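Local coordinates for hypothetical protein (Clostridium sporogenes ATCC 15579, PDB 4QRK) that is of unknown function but folds as a right-handed beta-helix of the DUF2154 family and is putatively a cell adhesion protein, at residues K44-K49 and L72-P77; K124-G129 and V135-S140; V168-E173 and N182-E187. All coordinates share one frame; numbering follows the deposited sequence.

Interaction 1. Residues K44-K49 and L72-P77; sequences KLMKGK and LEISQP
Leu72 and Met46, a selenomethionine here, meet across the interior of a right-handed beta-helix, where the strand 69-75 of one sheet faces the strand 46-52 of the other. No hydrogen bond crosses between the segments, and the contact is wholly apolar. The two side chains cross at about a right angle: CD2 of Leu72 lies 3.9 Å from CB of Met46 and also comes near its CG. The same methyl borders CD2 of Leu45, whose side chain slides past that of Leu72 in the opposite direction. Leu45 and Met46 can both point inward because they share Val17 as partner in a classic beta bulge, which breaks the in-and-out alternation at the start of the strand. In the same sheet as Leu72 and Ile74, Leu27 and Leu29 of the adjacent strand 24-32 pack beside them respectively, while Ile95 and Leu97 of strand 91-98 pack on Met46 and Trp93 touches Ile74. Farther along, the selenomethionine bends at chi2 (-100°), carrying its end along the strand to meet Ile74 tip to tip, with CE 3.8 Å from CD1. The CE methyl of Met46 also lies against its own strand, 3.4 Å from CA of Gly48.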
ATOM      1  N   LYS A  44       8.701   4.693  16.754  1.00 28.15           N
ATOM      2  CA  LYS A  44       7.654   3.917  17.415  1.00 27.49           C
ATOM      3  C   LYS A  44       7.001   3.018  16.345  1.00 28.97           C
ATOM      4  O   LYS A  44       7.586   2.791  15.305  1.00 32.28           O
ATOM      5  CB  LYS A  44       6.628   4.846  18.089  1.00 28.46           C
ATOM      6  CG  LYS A  44       7.211   5.885  19.119  1.00 33.46           C
ATOM      7  CD  LYS A  44       8.067   5.225  20.197  1.00 50.15           C
ATOM      8  CE  LYS A  44       8.660   6.269  21.181  1.00 52.29           C
ATOM      9  NZ  LYS A  44       7.625   7.278  21.606  1.00 54.92           N
ATOM     10  N   LEU A  45       5.811   2.489  16.593  1.00 31.54           N
ATOM     11  CA  LEU A  45       5.199   1.574  15.635  1.00 25.16           C
ATOM     12  C   LEU A  45       4.724   2.310  14.372  1.00 30.49           C
ATOM     13  O   LEU A  45       5.004   1.889  13.234  1.00 30.12           O
ATOM     14  CB  LEU A  45       4.041   0.835  16.294  1.00 37.24           C
ATOM     15  CG  LEU A  45       3.612  -0.455  15.593  1.00 49.21           C
ATOM     16  CD1 LEU A  45       4.433  -1.599  16.105  1.00 56.84           C
ATOM     17  CD2 LEU A  45       2.138  -0.739  15.795  1.00 55.45           C
HETATM   18  N   MSE A  46       4.019   3.414  14.602  1.00 30.74           N
HETATM   19  CA  MSE A  46       3.423   4.226  13.562  1.00 31.28           C
HETATM   20  C   MSE A  46       3.214   5.637  14.091  1.00 30.41           C
HETATM   21  O   MSE A  46       2.911   5.815  15.279  1.00 29.17           O
HETATM   22  CB  MSE A  46       2.062   3.627  13.184  1.00 31.25           C
HETATM   23  CG  MSE A  46       1.284   4.386  12.137  1.00 46.49           C
HETATM   24 SE   MSE A  46      -0.138   5.552  12.844  0.75 54.23          SE
HETATM   25  CE  MSE A  46      -0.592   6.460  11.239  1.00 84.25           C
ATOM     26  N   LYS A  47       3.368   6.632  13.210  1.00 21.44           N
ATOM     27  CA  LYS A  47       3.012   7.998  13.498  1.00 25.88           C
ATOM     28  C   LYS A  47       2.255   8.470  12.288  1.00 27.12           C
ATOM     29  O   LYS A  47       2.629   8.194  11.140  1.00 25.43           O
ATOM     30  CB  LYS A  47       4.257   8.859  13.722  1.00 29.47           C
ATOM     31  CG  LYS A  47       3.931  10.346  13.876  1.00 39.34           C
ATOM     32  CD  LYS A  47       5.149  11.238  14.022  1.00 56.32           C
ATOM     33  CE  LYS A  47       5.930  11.411  12.721  1.00 54.10           C
ATOM     34  NZ  LYS A  47       7.248  10.648  12.712  1.00 48.61           N
ATOM     35  N   GLY A  48       1.179   9.187  12.518  1.00 29.00           N
ATOM     36  CA  GLY A  48       0.423   9.704  11.403  1.00 27.69           C
ATOM     37  C   GLY A  48      -0.072  11.103  11.640  1.00 24.31           C
ATOM     38  O   GLY A  48      -0.380  11.484  12.773  1.00 24.83           O
ATOM     39  N   LYS A  49      -0.134  11.874  10.560  1.00 24.31           N
ATOM     40  CA  LYS A  49      -0.822  13.157  10.549  1.00 24.23           C
ATOM     41  C   LYS A  49      -2.038  13.084   9.609  1.00 23.04           C
ATOM     42  O   LYS A  49      -1.915  12.709   8.437  1.00 24.62           O
ATOM     43  CB  LYS A  49       0.134  14.260  10.080  1.00 24.62           C
ATOM     44  CG  LYS A  49      -0.487  15.657  10.175  1.00 35.37           C
ATOM     45  CD  LYS A  49       0.431  16.708   9.585  1.00 47.83           C
ATOM     46  CE  LYS A  49      -0.162  18.096   9.701  1.00 39.35           C
ATOM     47  NZ  LYS A  49       0.689  19.125   9.049  1.00 51.49           N
ATOM     48  N   LEU A  72      -3.382  -3.031  14.065  1.00 29.86           N
ATOM     49  CA  LEU A  72      -3.615  -1.597  13.971  1.00 29.28           C
ATOM     50  C   LEU A  72      -4.561  -1.336  12.823  1.00 23.73           C
ATOM     51  O   LEU A  72      -4.241  -1.599  11.659  1.00 25.71           O
ATOM     52  CB  LEU A  72      -2.305  -0.842  13.762  1.00 28.03           C
ATOM     53  CG  LEU A  72      -2.298   0.695  13.594  1.00 30.66           C
ATOM     54  CD1 LEU A  72      -3.127   1.444  14.603  1.00 35.12           C
ATOM     55  CD2 LEU A  72      -0.891   1.153  13.672  1.00 32.90           C
ATOM     56  N   GLU A  73      -5.708  -0.773  13.155  1.00 29.14           N
ATOM     57  CA  GLU A  73      -6.687  -0.481  12.153  1.00 23.30           C
ATOM     58  C   GLU A  73      -6.994   1.007  12.119  1.00 22.40           C
ATOM     59  O   GLU A  73      -7.252   1.633  13.137  1.00 27.33           O
ATOM     60  CB  GLU A  73      -7.962  -1.260  12.431  1.00 32.55           C
ATOM     61  CG  GLU A  73      -9.023  -1.005  11.392  1.00 46.25           C
ATOM     62  CD  GLU A  73     -10.218  -1.895  11.593  1.00 69.83           C
ATOM     63  OE1 GLU A  73     -10.969  -1.692  12.584  1.00 76.93           O
ATOM     64  OE2 GLU A  73     -10.376  -2.815  10.767  1.00 73.60           O
ATOM     65  N   ILE A  74      -7.011   1.566  10.929  1.00 22.46           N
ATOM     66  CA  ILE A  74      -7.345   2.976  10.783  1.00 23.20           C
ATOM     67  C   ILE A  74      -8.423   3.056   9.727  1.00 29.05           C
ATOM     68  O   ILE A  74      -8.235   2.585   8.598  1.00 30.04           O
ATOM     69  CB  ILE A  74      -6.146   3.796  10.355  1.00 29.02           C
ATOM     70  CG1 ILE A  74      -4.901   3.365  11.136  1.00 35.00           C
ATOM     71  CG2 ILE A  74      -6.481   5.301  10.508  1.00 27.09           C
ATOM     72  CD1 ILE A  74      -3.699   4.242  10.925  1.00 34.31           C
ATOM     73  N   SER A  75      -9.554   3.652  10.088  1.00 27.67           N
ATOM     74  CA  SER A  75     -10.701   3.724   9.194  0.50 27.04           C
ATOM     75  C   SER A  75     -11.312   5.109   9.096  1.00 38.49           C
ATOM     76  O   SER A  75     -11.467   5.782  10.111  1.00 31.37           O
ATOM     77  CB  SER A  75     -11.749   2.713   9.652  0.50 31.61           C
ATOM     78  OG  SER A  75     -11.188   1.422   9.593  0.50 24.83           O
ATOM     79  N   GLN A  76     -11.598   5.543   7.851  1.00 38.48           N
ATOM     80  CA  GLN A  76     -12.369   6.774   7.577  1.00 35.13           C
ATOM     81  C   GLN A  76     -13.809   6.340   7.737  1.00 41.23           C
ATOM     82  O   GLN A  76     -14.213   5.364   7.090  1.00 46.81           O
ATOM     83  CB  GLN A  76     -12.176   7.273   6.126  1.00 36.80           C
ATOM     84  CG  GLN A  76     -12.748   8.691   5.838  1.00 27.97           C
ATOM     85  CD  GLN A  76     -12.640   9.072   4.329  1.00 52.06           C
ATOM     86  OE1 GLN A  76     -12.020   8.369   3.556  1.00 41.06           O
ATOM     87  NE2 GLN A  76     -13.236  10.178   3.937  1.00 45.99           N
ATOM     88  N   PRO A  77     -14.592   7.015   8.598  1.00 42.29           N
ATOM     89  CA  PRO A  77     -16.000   6.613   8.700  1.00 45.45           C
ATOM     90  C   PRO A  77     -16.648   6.581   7.309  1.00 73.73           C
ATOM     91  O   PRO A  77     -16.562   7.557   6.520  1.00 63.43           O
ATOM     92  CB  PRO A  77     -16.648   7.732   9.544  1.00 49.44           C
ATOM     93  CG  PRO A  77     -15.495   8.371  10.342  1.00 29.38           C
ATOM     94  CD  PRO A  77     -14.293   8.231   9.378  1.00 46.91           C
TER

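Interaction 2. Residues K124-G129 and V135-S140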
ATOM      1  N   LYS A 124       6.280  -8.056   4.860  1.00 26.37           N
ATOM      2  CA  LYS A 124       5.982  -9.473   4.586  1.00 30.99           C
ATOM      3  C   LYS A 124       4.851  -9.601   3.560  1.00 27.98           C
ATOM      4  O   LYS A 124       4.875 -10.455   2.691  1.00 26.33           O
ATOM      5  CB  LYS A 124       5.548 -10.223   5.850  1.00 34.68           C
ATOM      6  CG  LYS A 124       6.475 -10.078   7.044  1.00 49.24           C
ATOM      7  CD  LYS A 124       7.856 -10.675   6.818  1.00 61.98           C
ATOM      8  CE  LYS A 124       8.895  -9.894   7.616  1.00 72.66           C
ATOM      9  NZ  LYS A 124      10.186 -10.604   7.836  1.00 77.19           N
ATOM     10  N   GLU A 125       3.822  -8.791   3.699  1.00 30.83           N
ATOM     11  CA  GLU A 125       2.706  -8.944   2.797  1.00 30.73           C
ATOM     12  C   GLU A 125       2.031  -7.623   2.623  1.00 27.50           C
ATOM     13  O   GLU A 125       1.972  -6.826   3.560  1.00 24.90           O
ATOM     14  CB  GLU A 125       1.723 -10.021   3.301  1.00 30.86           C
ATOM     15  CG  GLU A 125       0.555 -10.232   2.346  1.00 37.42           C
ATOM     16  CD  GLU A 125      -0.187 -11.546   2.593  1.00 52.51           C
ATOM     17  OE1 GLU A 125       0.242 -12.298   3.498  1.00 53.51           O
ATOM     18  OE2 GLU A 125      -1.193 -11.810   1.882  1.00 48.57           O
ATOM     19  N   LEU A 126       1.555  -7.390   1.406  1.00 24.54           N
ATOM     20  CA  LEU A 126       0.806  -6.191   1.070  1.00 26.37           C
ATOM     21  C   LEU A 126      -0.371  -6.593   0.218  1.00 20.78           C
ATOM     22  O   LEU A 126      -0.201  -7.324  -0.752  1.00 23.04           O
ATOM     23  CB  LEU A 126       1.655  -5.245   0.261  1.00 25.55           C
ATOM     24  CG  LEU A 126       0.968  -3.971  -0.237  1.00 29.75           C
ATOM     25  CD1 LEU A 126       0.591  -3.047   0.919  1.00 27.31           C
ATOM     26  CD2 LEU A 126       1.873  -3.237  -1.234  1.00 35.00           C
ATOM     27  N   ASN A 127      -1.557  -6.174   0.643  1.00 25.91           N
ATOM     28  CA  ASN A 127      -2.781  -6.332  -0.109  1.00 23.65           C
ATOM     29  C   ASN A 127      -3.433  -4.982  -0.283  1.00 27.09           C
ATOM     30  O   ASN A 127      -3.733  -4.297   0.707  1.00 29.57           O
ATOM     31  CB  ASN A 127      -3.756  -7.267   0.624  1.00 24.31           C
ATOM     32  CG  ASN A 127      -3.328  -8.705   0.524  1.00 35.87           C
ATOM     33  OD1 ASN A 127      -3.548  -9.355  -0.497  1.00 33.13           O
ATOM     34  ND2 ASN A 127      -2.646  -9.190   1.549  1.00 34.98           N
ATOM     35  N   VAL A 128      -3.660  -4.596  -1.533  1.00 23.05           N
ATOM     36  CA  VAL A 128      -4.264  -3.295  -1.837  1.00 20.48           C
ATOM     37  C   VAL A 128      -5.464  -3.491  -2.714  1.00 29.56           C
ATOM     38  O   VAL A 128      -5.348  -4.138  -3.750  1.00 27.92           O
ATOM     39  CB  VAL A 128      -3.266  -2.418  -2.632  1.00 34.43           C
ATOM     40  CG1 VAL A 128      -3.887  -1.117  -3.045  1.00 36.52           C
ATOM     41  CG2 VAL A 128      -2.048  -2.123  -1.789  1.00 30.57           C
ATOM     42  N   GLY A 129      -6.616  -2.954  -2.314  1.00 22.94           N
ATOM     43  CA  GLY A 129      -7.713  -2.758  -3.250  1.00 24.17           C
ATOM     44  C   GLY A 129      -7.986  -1.275  -3.485  1.00 31.32           C
ATOM     45  O   GLY A 129      -8.049  -0.505  -2.535  1.00 29.11           O
ATOM     46  N   VAL A 135      -2.422   4.171  -7.735  1.00 22.90           N
ATOM     47  CA  VAL A 135      -1.536   3.535  -6.785  1.00 25.32           C
ATOM     48  C   VAL A 135      -0.096   3.705  -7.286  1.00 31.63           C
ATOM     49  O   VAL A 135       0.201   3.379  -8.439  1.00 35.36           O
ATOM     50  CB  VAL A 135      -1.813   2.034  -6.691  1.00 28.95           C
ATOM     51  CG1 VAL A 135      -0.767   1.342  -5.837  1.00 36.54           C
ATOM     52  CG2 VAL A 135      -3.178   1.778  -6.135  1.00 33.28           C
ATOM     53  N   ASP A 136       0.786   4.215  -6.435  1.00 25.92           N
ATOM     54  CA  ASP A 136       2.242   4.308  -6.760  1.00 25.26           C
ATOM     55  C   ASP A 136       3.010   3.771  -5.581  1.00 24.10           C
ATOM     56  O   ASP A 136       2.938   4.346  -4.475  1.00 27.82           O
ATOM     57  CB  ASP A 136       2.696   5.755  -7.033  1.00 26.23           C
ATOM     58  CG  ASP A 136       2.096   6.344  -8.296  1.00 42.83           C
ATOM     59  OD1 ASP A 136       0.956   6.862  -8.242  1.00 45.78           O
ATOM     60  OD2 ASP A 136       2.786   6.329  -9.339  1.00 53.77           O
ATOM     61  N   LEU A 137       3.733   2.672  -5.784  1.00 21.73           N
ATOM     62  CA  LEU A 137       4.343   1.931  -4.704  1.00 22.94           C
ATOM     63  C   LEU A 137       5.775   1.628  -4.988  1.00 20.87           C
ATOM     64  O   LEU A 137       6.102   1.088  -6.072  1.00 28.64           O
ATOM     65  CB  LEU A 137       3.675   0.566  -4.547  1.00 22.25           C
ATOM     66  CG  LEU A 137       2.297   0.382  -3.990  1.00 48.62           C
ATOM     67  CD1 LEU A 137       1.914  -1.077  -4.146  1.00 52.99           C
ATOM     68  CD2 LEU A 137       2.351   0.786  -2.540  1.00 50.73           C
ATOM     69  N   ASP A 138       6.626   1.973  -4.036  1.00 20.80           N
ATOM     70  CA  ASP A 138       8.021   1.615  -4.091  1.00 22.48           C
ATOM     71  C   ASP A 138       8.178   0.443  -3.162  1.00 23.76           C
ATOM     72  O   ASP A 138       8.109   0.561  -1.946  1.00 22.35           O
ATOM     73  CB  ASP A 138       8.926   2.764  -3.684  1.00 29.83           C
ATOM     74  CG  ASP A 138      10.393   2.447  -3.903  1.00 37.93           C
ATOM     75  OD1 ASP A 138      10.768   1.236  -3.874  1.00 31.04           O
ATOM     76  OD2 ASP A 138      11.168   3.409  -4.108  1.00 34.10           O
ATOM     77  N   ILE A 139       8.359  -0.718  -3.756  1.00 22.94           N
ATOM     78  CA  ILE A 139       8.665  -1.911  -2.974  1.00 26.84           C
ATOM     79  C   ILE A 139       9.976  -2.473  -3.483  1.00 28.23           C
ATOM     80  O   ILE A 139      10.096  -3.655  -3.753  1.00 29.80           O
ATOM     81  CB  ILE A 139       7.548  -2.959  -3.022  1.00 30.67           C
ATOM     82  CG1 ILE A 139       7.045  -3.135  -4.429  1.00 41.87           C
ATOM     83  CG2 ILE A 139       6.352  -2.506  -2.223  1.00 36.74           C
ATOM     84  CD1 ILE A 139       6.191  -4.405  -4.601  1.00 47.43           C
ATOM     85  N   SER A 140      10.985  -1.613  -3.537  1.00 29.01           N
ATOM     86  CA  SER A 140      12.279  -1.957  -4.127  1.00 25.85           C
ATOM     87  C   SER A 140      13.344  -2.247  -3.054  1.00 30.11           C
ATOM     88  O   SER A 140      14.527  -2.220  -3.312  1.00 35.72           O
ATOM     89  CB  SER A 140      12.741  -0.827  -5.078  1.00 26.69           C
ATOM     90  OG  SER A 140      13.078   0.375  -4.367  1.00 27.86           O
TER
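Leu126 and Leu137 reach toward each other across the core, tip to tip, with Leu126 CD2 and Leu137 CD1 3.6 Å apart. They start from opposite walls of the beta-helix: strand 123-130 belongs to one sheet, strand 134-138 to the other, and the chain turns between them so that they run in opposite directions. The leucines use different first torsions. In Leu126, CG stands anti to the backbone N (chi1 176°), whereas in Leu137 it stands beside that N and anti to the carbonyl carbon (chi1 -72°); one methyl of each is thereby brought to the meeting point. Val128 and Val135 form a second, looser pair nearer the turn, with Val128 CG1 4.3 Å from Val135 CG2. Phe114 of strand 113-117 touches both Leu137 and Val135, and Val149 of strand 147-153 packs against Leu126, so neighbouring coils complete the layer.

The alternate residues face outward and are polar. Asn127 ND2 donates to Glu125 OE2 at 3.0 Å, approaching from above the carboxylate plane, while its OD1 accepts from Asn150 of the next strand. At the end of strand 134-138, Asp138 OD1 receives the backbone N of Ser140 in an Asx turn, at 2.9 Å. OD2 of Asp138 is salt-bridged to Lys220. The two walls are thus joined here by methyl packing alone, without any hydrogen bond between them; the side-chain hydrogen bonds of these segments are on the outward faces, while backbone bonding runs to neighbouring strands within each sheet.

Interaction 3. Residues V168-E173 and N182-E187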
ATOM      1  N   VAL A 168      12.013 -11.272  -8.488  1.00 28.31           N
ATOM      2  CA  VAL A 168      10.656 -10.788  -8.606  1.00 25.58           C
ATOM      3  C   VAL A 168       9.914 -11.506  -9.743  1.00 27.59           C
ATOM      4  O   VAL A 168      10.444 -11.699 -10.857  1.00 29.61           O
ATOM      5  CB  VAL A 168      10.674  -9.249  -8.882  1.00 32.88           C
ATOM      6  CG1 VAL A 168       9.305  -8.719  -9.051  1.00 46.21           C
ATOM      7  CG2 VAL A 168      11.346  -8.523  -7.757  1.00 32.90           C
ATOM      8  N   LYS A 169       8.696 -11.935  -9.439  1.00 25.75           N
ATOM      9  CA  LYS A 169       7.783 -12.441 -10.450  1.00 28.41           C
ATOM     10  C   LYS A 169       6.468 -11.739 -10.300  1.00 29.22           C
ATOM     11  O   LYS A 169       5.928 -11.686  -9.195  1.00 31.83           O
ATOM     12  CB  LYS A 169       7.609 -13.956 -10.291  1.00 29.52           C
ATOM     13  CG  LYS A 169       6.699 -14.624 -11.300  1.00 43.68           C
ATOM     14  CD  LYS A 169       6.814 -16.129 -11.102  1.00 56.76           C
ATOM     15  CE  LYS A 169       6.003 -16.965 -12.056  1.00 66.66           C
ATOM     16  NZ  LYS A 169       6.457 -18.405 -11.974  1.00 66.19           N
ATOM     17  N   ILE A 170       5.954 -11.213 -11.413  1.00 22.35           N
ATOM     18  CA  ILE A 170       4.721 -10.413 -11.427  1.00 25.17           C
ATOM     19  C   ILE A 170       3.735 -11.034 -12.391  1.00 29.76           C
ATOM     20  O   ILE A 170       4.045 -11.235 -13.574  1.00 32.61           O
ATOM     21  CB  ILE A 170       4.939  -8.981 -11.938  1.00 30.76           C
ATOM     22  CG1 ILE A 170       6.034  -8.279 -11.141  1.00 33.19           C
ATOM     23  CG2 ILE A 170       3.614  -8.143 -11.848  1.00 29.98           C
ATOM     24  CD1 ILE A 170       7.268  -8.086 -11.922  1.00 39.55           C
ATOM     25  N   LYS A 171       2.560 -11.365 -11.894  1.00 24.16           N
ATOM     26  CA  LYS A 171       1.440 -11.686 -12.777  1.00 27.48           C
ATOM     27  C   LYS A 171       0.616 -10.423 -12.924  1.00 30.89           C
ATOM     28  O   LYS A 171       0.074  -9.916 -11.951  1.00 30.74           O
ATOM     29  CB  LYS A 171       0.625 -12.862 -12.223  1.00 30.30           C
ATOM     30  CG  LYS A 171      -0.579 -13.249 -13.090  1.00 45.46           C
ATOM     31  CD  LYS A 171      -1.268 -14.506 -12.549  1.00 59.90           C
ATOM     32  CE  LYS A 171      -2.268 -15.088 -13.551  1.00 78.66           C
ATOM     33  NZ  LYS A 171      -2.622 -16.519 -13.261  1.00 86.94           N
ATOM     34  N   ALA A 172       0.555  -9.887 -14.141  1.00 30.31           N
ATOM     35  CA  ALA A 172      -0.134  -8.611 -14.361  1.00 33.17           C
ATOM     36  C   ALA A 172      -1.245  -8.804 -15.371  1.00 32.47           C
ATOM     37  O   ALA A 172      -0.992  -9.151 -16.537  1.00 33.01           O
ATOM     38  CB  ALA A 172       0.812  -7.538 -14.828  1.00 30.31           C
ATOM     39  N   GLU A 173      -2.466  -8.578 -14.877  1.00 31.52           N
ATOM     40  CA  GLU A 173      -3.692  -8.736 -15.646  1.00 39.47           C
ATOM     41  C   GLU A 173      -4.502  -7.446 -15.721  1.00 37.93           C
ATOM     42  O   GLU A 173      -4.770  -6.786 -14.706  1.00 30.80           O
ATOM     43  CB  GLU A 173      -4.529  -9.831 -15.009  1.00 40.81           C
ATOM     44  CG  GLU A 173      -3.974 -11.207 -15.322  1.00 60.28           C
ATOM     45  CD  GLU A 173      -4.479 -12.275 -14.395  1.00 71.94           C
ATOM     46  OE1 GLU A 173      -4.754 -11.968 -13.206  1.00 71.58           O
ATOM     47  OE2 GLU A 173      -4.585 -13.428 -14.861  1.00 81.60           O
ATOM     48  N   ASN A 182       8.984  -2.521 -19.283  1.00 41.27           N
ATOM     49  CA  ASN A 182      10.258  -2.582 -20.006  1.00 54.73           C
ATOM     50  C   ASN A 182      11.426  -3.011 -19.097  1.00 44.06           C
ATOM     51  O   ASN A 182      11.577  -2.557 -17.960  1.00 43.25           O
ATOM     52  CB  ASN A 182      10.540  -1.258 -20.727  1.00 66.77           C
ATOM     53  CG  ASN A 182       9.527  -0.969 -21.838  1.00 74.55           C
ATOM     54  OD1 ASN A 182       8.900  -1.882 -22.392  1.00 70.83           O
ATOM     55  ND2 ASN A 182       9.359   0.308 -22.158  1.00 80.67           N
ATOM     56  N   GLY A 183      12.232  -3.929 -19.593  1.00 49.41           N
ATOM     57  CA  GLY A 183      13.390  -4.378 -18.849  1.00 47.97           C
ATOM     58  C   GLY A 183      13.106  -5.633 -18.056  1.00 52.31           C
ATOM     59  O   GLY A 183      14.010  -6.167 -17.444  1.00 55.88           O
ATOM     60  N   PHE A 184      11.853  -6.095 -18.052  1.00 46.43           N
ATOM     61  CA  PHE A 184      11.532  -7.392 -17.469  1.00 42.86           C
ATOM     62  C   PHE A 184      11.442  -8.508 -18.510  1.00 38.48           C
ATOM     63  O   PHE A 184      11.038  -8.317 -19.649  1.00 40.41           O
ATOM     64  CB  PHE A 184      10.208  -7.361 -16.733  1.00 37.14           C
ATOM     65  CG  PHE A 184      10.228  -6.554 -15.489  1.00 34.47           C
ATOM     66  CD1 PHE A 184       9.968  -5.193 -15.536  1.00 44.40           C
ATOM     67  CD2 PHE A 184      10.455  -7.145 -14.267  1.00 35.25           C
ATOM     68  CE1 PHE A 184       9.956  -4.429 -14.383  1.00 43.44           C
ATOM     69  CE2 PHE A 184      10.452  -6.381 -13.101  1.00 36.71           C
ATOM     70  CZ  PHE A 184      10.193  -5.015 -13.177  1.00 31.24           C
ATOM     71  N   ILE A 185      11.777  -9.698 -18.071  1.00 32.46           N
ATOM     72  CA  ILE A 185      11.630 -10.882 -18.908  1.00 34.55           C
ATOM     73  C   ILE A 185      10.161 -11.194 -19.044  1.00 40.85           C
ATOM     74  O   ILE A 185       9.435 -11.159 -18.067  1.00 35.96           O
ATOM     75  CB  ILE A 185      12.380 -12.077 -18.260  1.00 40.79           C
ATOM     76  CG1 ILE A 185      13.881 -11.784 -18.221  1.00 38.11           C
ATOM     77  CG2 ILE A 185      12.122 -13.374 -19.004  1.00 42.69           C
ATOM     78  CD1 ILE A 185      14.609 -12.529 -17.141  1.00 39.08           C
ATOM     79  N   VAL A 186       9.712 -11.486 -20.261  1.00 38.93           N
ATOM     80  CA  VAL A 186       8.306 -11.792 -20.506  1.00 41.06           C
ATOM     81  C   VAL A 186       8.152 -13.291 -20.553  1.00 45.34           C
ATOM     82  O   VAL A 186       8.835 -13.958 -21.282  1.00 41.44           O
ATOM     83  CB  VAL A 186       7.837 -11.153 -21.812  1.00 49.88           C
ATOM     84  CG1 VAL A 186       6.392 -11.452 -22.070  1.00 49.17           C
ATOM     85  CG2 VAL A 186       8.048  -9.644 -21.731  1.00 47.12           C
ATOM     86  N   GLU A 187       7.282 -13.819 -19.725  1.00 42.21           N
ATOM     87  CA  GLU A 187       7.041 -15.246 -19.688  1.00 51.35           C
ATOM     88  C   GLU A 187       5.594 -15.447 -20.061  1.00 58.47           C
ATOM     89  O   GLU A 187       4.679 -15.012 -19.345  1.00 61.79           O
ATOM     90  CB  GLU A 187       7.313 -15.800 -18.284  1.00 45.55           C
ATOM     91  CG  GLU A 187       7.089 -17.292 -18.145  1.00 47.85           C
ATOM     92  CD  GLU A 187       6.996 -17.753 -16.697  1.00 48.20           C
ATOM     93  OE1 GLU A 187       7.958 -17.504 -15.933  1.00 42.80           O
ATOM     94  OE2 GLU A 187       5.954 -18.362 -16.327  1.00 52.23           O
TER
HETATM   95  O   HOH W   1       8.856 -18.434 -13.436  1.00 40.66           O
HETATM   96  O   HOH W   2       4.821 -19.066 -14.306  1.00 47.23           O
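Ile170 and Phe184 supply the apolar part of this contact. Their side chains cross at about a right angle, and the CD1 methyl of Ile170 comes obliquely to one side of the ring, 3.8 Å from CE2 and 4.1 Å from CD2 of Phe184. That methyl is placed by an unusual chi2 of 109°, well away from a staggered value. Phe184 directs its ring inward from the loop ahead of strand 185-187, with CG beside the backbone N, and there it also packs on Ile217 and Gln219 of strand 215-219 in the facing sheet. Ile217 touches Ile170 as well, so the three side chains form one cluster; Ile170 and Phe184 are both buried.

The polar part lies at the outer surface and is indirect. Lys169, whose chain is fully extended, ends with NZ 4.3 Å from OE1 of Glu187, too far for a salt bridge. One water spans the gap: it accepts from Lys169 NZ and donates to Glu187 OE1, at 2.8 Å in each case. A second accepts from Lys169 NZ and lies by OE2 of Glu187, so close that this bond is doubtful. Glu187 OE1 has a direct partner in Lys193, on the strand 191-193 that separates the two segments within their sheet. Within 168-173, Lys171 NZ and Glu173 OE2 make a long ion pair.

Strand 185-187 is the outermost of its sheet within the chain, joined to 167-174 through the short strand 191-193. The arrangement is consistent with an aromatic side chain from the preceding loop helping to cover the core at this end of a right-handed beta-helix.

The three contacts mark successive positions along the axis of the beta-helix. The centres of interactions 1 and 2 lie about 17 Å apart and those of interactions 2 and 3 about 16 Å, while interactions 1 and 3 are separated by about 33 Å between centres, so the three fall nearly on a line. None touches another; the closest approach, about 6 Å between nearest atoms, is between interactions 2 and 3. Interactions 1 and 2 each bridge the two facing sheets, whereas both segments of interaction 3 reach a single sheet. The bound calcium ion lies near the middle one, about 11 Å from the side chain of Val128, and is not part of the contact.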